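PDB 7CSV: HTH cro/C1-type domain-containing protein from Pseudomonas aeruginosa PAO1, which is the antitoxin HigA, a dimeric helix-turn-helix regulator that recognizes pseudopalindromic DNA motifs. Local coordinates for residues N4-I14 with L73-Y83. Numbering follows the deposited sequence.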
# COMPACT_ATOMS: atom_id res chain seq x y z
N ASN A 4 -12.61 1.41 18.93
CA ASN A 4 -11.82 0.63 17.98
C ASN A 4 -10.34 0.97 18.09
O ASN A 4 -9.95 2.01 18.64
CB ASN A 4 -12.31 0.89 16.55
CG ASN A 4 -13.66 0.27 16.27
OD1 ASN A 4 -13.97 -0.81 16.76
ND2 ASN A 4 -14.48 0.95 15.46
N GLY A 5 -9.50 0.09 17.54
CA GLY A 5 -8.07 0.35 17.56
C GLY A 5 -7.37 -0.47 16.50
O GLY A 5 -7.94 -1.39 15.91
N MET A 6 -6.11 -0.12 16.25
CA MET A 6 -5.27 -0.82 15.28
C MET A 6 -3.96 -1.22 15.94
O MET A 6 -3.27 -0.38 16.53
CB MET A 6 -4.97 0.06 14.06
CG MET A 6 -6.20 0.54 13.30
SD MET A 6 -6.90 -0.79 12.29
CE MET A 6 -5.64 -0.91 11.02
N ARG A 7 -3.61 -2.49 15.82
CA ARG A 7 -2.30 -2.95 16.25
C ARG A 7 -1.53 -3.44 15.03
O ARG A 7 -2.07 -4.20 14.23
CB ARG A 7 -2.43 -4.07 17.31
CG ARG A 7 -1.21 -5.00 17.38
CD ARG A 7 -0.82 -5.44 18.80
NE ARG A 7 -0.73 -4.35 19.78
CZ ARG A 7 -0.91 -4.50 21.09
NH1 ARG A 7 -0.81 -3.46 21.91
NH2 ARG A 7 -1.16 -5.71 21.59
N PRO A 8 -0.28 -3.00 14.85
CA PRO A 8 0.44 -3.30 13.61
C PRO A 8 1.01 -4.71 13.58
O PRO A 8 1.54 -5.22 14.56
CB PRO A 8 1.55 -2.25 13.59
CG PRO A 8 1.20 -1.25 14.71
CD PRO A 8 0.45 -2.05 15.70
N ILE A 9 0.89 -5.35 12.41
CA ILE A 9 1.57 -6.60 12.13
C ILE A 9 2.46 -6.37 10.92
O ILE A 9 1.95 -6.13 9.82
CB ILE A 9 0.59 -7.75 11.86
CG1 ILE A 9 -0.24 -8.05 13.11
CG2 ILE A 9 1.34 -8.99 11.42
CD1 ILE A 9 -1.02 -9.32 12.97
N HIS A 10 3.76 -6.44 11.12
CA HIS A 10 4.67 -6.20 10.02
C HIS A 10 4.60 -7.32 8.99
O HIS A 10 4.53 -8.50 9.35
CB HIS A 10 6.10 -6.05 10.52
CG HIS A 10 7.00 -5.38 9.54
ND1 HIS A 10 7.55 -6.05 8.46
CD2 HIS A 10 7.43 -4.10 9.44
CE1 HIS A 10 8.28 -5.21 7.75
NE2 HIS A 10 8.23 -4.02 8.33
N PRO A 11 4.62 -6.99 7.69
CA PRO A 11 4.63 -8.04 6.66
C PRO A 11 5.75 -9.03 6.82
O PRO A 11 5.60 -10.19 6.42
CB PRO A 11 4.78 -7.25 5.35
CG PRO A 11 4.28 -5.88 5.67
CD PRO A 11 4.56 -5.63 7.12
N GLY A 12 6.90 -8.61 7.36
CA GLY A 12 8.01 -9.53 7.53
C GLY A 12 7.70 -10.65 8.50
O GLY A 12 8.25 -11.75 8.38
N GLU A 13 6.81 -10.40 9.46
CA GLU A 13 6.39 -11.46 10.36
C GLU A 13 5.66 -12.57 9.61
O GLU A 13 5.89 -13.76 9.87
CB GLU A 13 5.52 -10.87 11.46
CG GLU A 13 4.91 -11.88 12.42
CD GLU A 13 4.08 -11.18 13.48
OE1 GLU A 13 2.96 -11.63 13.77
OE2 GLU A 13 4.55 -10.16 14.02
N ILE A 14 4.78 -12.19 8.68
CA ILE A 14 4.08 -13.19 7.87
C ILE A 14 5.04 -13.87 6.91
O ILE A 14 4.94 -15.08 6.66
CB ILE A 14 2.90 -12.52 7.14
CG1 ILE A 14 1.83 -12.14 8.18
CG2 ILE A 14 2.35 -13.42 6.03
CD1 ILE A 14 0.56 -11.65 7.59
N LEU A 73 -0.77 -6.61 2.93
CA LEU A 73 -0.17 -6.73 4.26
C LEU A 73 0.59 -5.46 4.62
O LEU A 73 0.52 -4.98 5.76
CB LEU A 73 0.77 -7.93 4.32
CG LEU A 73 0.15 -9.31 4.13
CD1 LEU A 73 1.23 -10.37 4.10
CD2 LEU A 73 -0.87 -9.57 5.23
N GLN A 74 1.30 -4.89 3.64
CA GLN A 74 2.04 -3.66 3.88
C GLN A 74 1.10 -2.51 4.21
O GLN A 74 1.36 -1.73 5.14
CB GLN A 74 2.90 -3.33 2.66
CG GLN A 74 3.67 -2.02 2.82
CD GLN A 74 4.68 -2.08 3.93
OE1 GLN A 74 5.35 -3.09 4.13
NE2 GLN A 74 4.78 -0.99 4.70
N SER A 75 0.02 -2.37 3.44
CA SER A 75 -0.89 -1.26 3.70
C SER A 75 -1.53 -1.39 5.07
O SER A 75 -1.72 -0.39 5.77
CB SER A 75 -1.96 -1.20 2.61
OG SER A 75 -2.78 -2.34 2.64
N GLU A 76 -1.89 -2.62 5.48
CA GLU A 76 -2.44 -2.77 6.82
C GLU A 76 -1.44 -2.29 7.87
O GLU A 76 -1.82 -1.56 8.80
CB GLU A 76 -2.85 -4.22 7.09
CG GLU A 76 -3.39 -4.45 8.54
CD GLU A 76 -4.81 -3.97 8.77
OE1 GLU A 76 -5.30 -4.10 9.92
OE2 GLU A 76 -5.47 -3.47 7.82
N TYR A 77 -0.17 -2.66 7.73
CA TYR A 77 0.86 -2.24 8.68
C TYR A 77 1.02 -0.73 8.68
O TYR A 77 1.06 -0.09 9.75
CB TYR A 77 2.20 -2.92 8.34
CG TYR A 77 3.36 -2.36 9.15
CD1 TYR A 77 3.62 -2.82 10.45
CD2 TYR A 77 4.19 -1.38 8.63
CE1 TYR A 77 4.69 -2.30 11.19
CE2 TYR A 77 5.25 -0.86 9.35
CZ TYR A 77 5.50 -1.32 10.63
OH TYR A 77 6.56 -0.79 11.32
N SER A 78 1.12 -0.13 7.49
CA SER A 78 1.28 1.32 7.42
C SER A 78 0.07 2.04 7.99
O SER A 78 0.20 3.08 8.65
CB SER A 78 1.53 1.76 5.98
OG SER A 78 2.77 1.25 5.53
N LEU A 79 -1.13 1.52 7.72
CA LEU A 79 -2.32 2.15 8.28
C LEU A 79 -2.34 2.02 9.79
O LEU A 79 -2.74 2.97 10.49
CB LEU A 79 -3.58 1.53 7.69
CG LEU A 79 -3.92 2.01 6.28
CD1 LEU A 79 -5.09 1.21 5.72
CD2 LEU A 79 -4.22 3.52 6.27
N ALA A 80 -1.94 0.87 10.32
CA ALA A 80 -1.98 0.69 11.78
C ALA A 80 -1.04 1.66 12.47
O ALA A 80 -1.41 2.30 13.47
CB ALA A 80 -1.64 -0.75 12.14
N THR A 81 0.19 1.79 11.97
CA THR A 81 1.14 2.69 12.59
C THR A 81 0.68 4.14 12.46
O THR A 81 0.76 4.91 13.43
CB THR A 81 2.52 2.50 11.97
OG1 THR A 81 2.49 2.91 10.60
CG2 THR A 81 2.87 1.03 12.01
N ALA A 82 0.18 4.52 11.28
CA ALA A 82 -0.35 5.86 11.08
C ALA A 82 -1.54 6.12 11.99
O ALA A 82 -1.68 7.23 12.54
CB ALA A 82 -0.77 6.06 9.63
N TYR A 83 -2.41 5.13 12.16
CA TYR A 83 -3.57 5.32 13.02
C TYR A 83 -3.16 5.49 14.47
O TYR A 83 -3.70 6.35 15.18
CB TYR A 83 -4.55 4.14 12.91
CG TYR A 83 -5.84 4.42 13.64
CD1 TYR A 83 -6.81 5.23 13.07
CD2 TYR A 83 -6.06 3.92 14.92
CE1 TYR A 83 -8.00 5.51 13.75
CE2 TYR A 83 -7.25 4.20 15.61
CZ TYR A 83 -8.21 5.00 15.01
OH TYR A 83 -9.38 5.28 15.69
O HOH W 1 -3.39 -4.16 11.90
O HOH W 2 -0.30 -6.14 8.28
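The extended chain leading into helix 11-23 runs antiparallel along one side of helix 67-93; the CA atoms of Pro-8 and Ala-80 are 5.0 Å apart, and at the start of helix 11-23 those of Pro-11 and Leu-73 are 5.5 Å apart. His-10 turns the edge of its ring to one face of Tyr-77. His-10 CD2 leads, 3.6 Å from Tyr-77 CZ, and the planes stand at 64°. CG of His-10 lies anti to the backbone N (chi1 -162°), which brings the ring to Tyr-77 while its ND1 takes the N-H of Gly-12 in the ring plane. This bond caps helix 11-23. The pyrrolidine of Pro-8 rests on Ala-80 CB and on Thr-81 CG2, and its CB also touches Tyr-77 CD1. Pro-11 CG lies 3.4 Å from Gln-74 OE1, which accepts from Ile-51 N. Ile-14 and Leu-73 meet tip to tip, tightly, with CD1 of Ile-14 3.5 Å from CD2 of Leu-73. At the other end CB of Met-6 packs on Ala-80. Its CG touches CD2 and CG of Tyr-83, and the bends farther along bring its CE to OE1 of Glu-76, whose OE2 bonds Gln-68 of the second subunit. No direct hydrogen bond joins the segments. One water donates to Arg-7 O and Glu-76 OE1, another to Ile-9 O and Leu-73 O. Apolar packing and two water bridges therefore hold the N-terminal arm against the long C-terminal helix, which also faces the dimer partner.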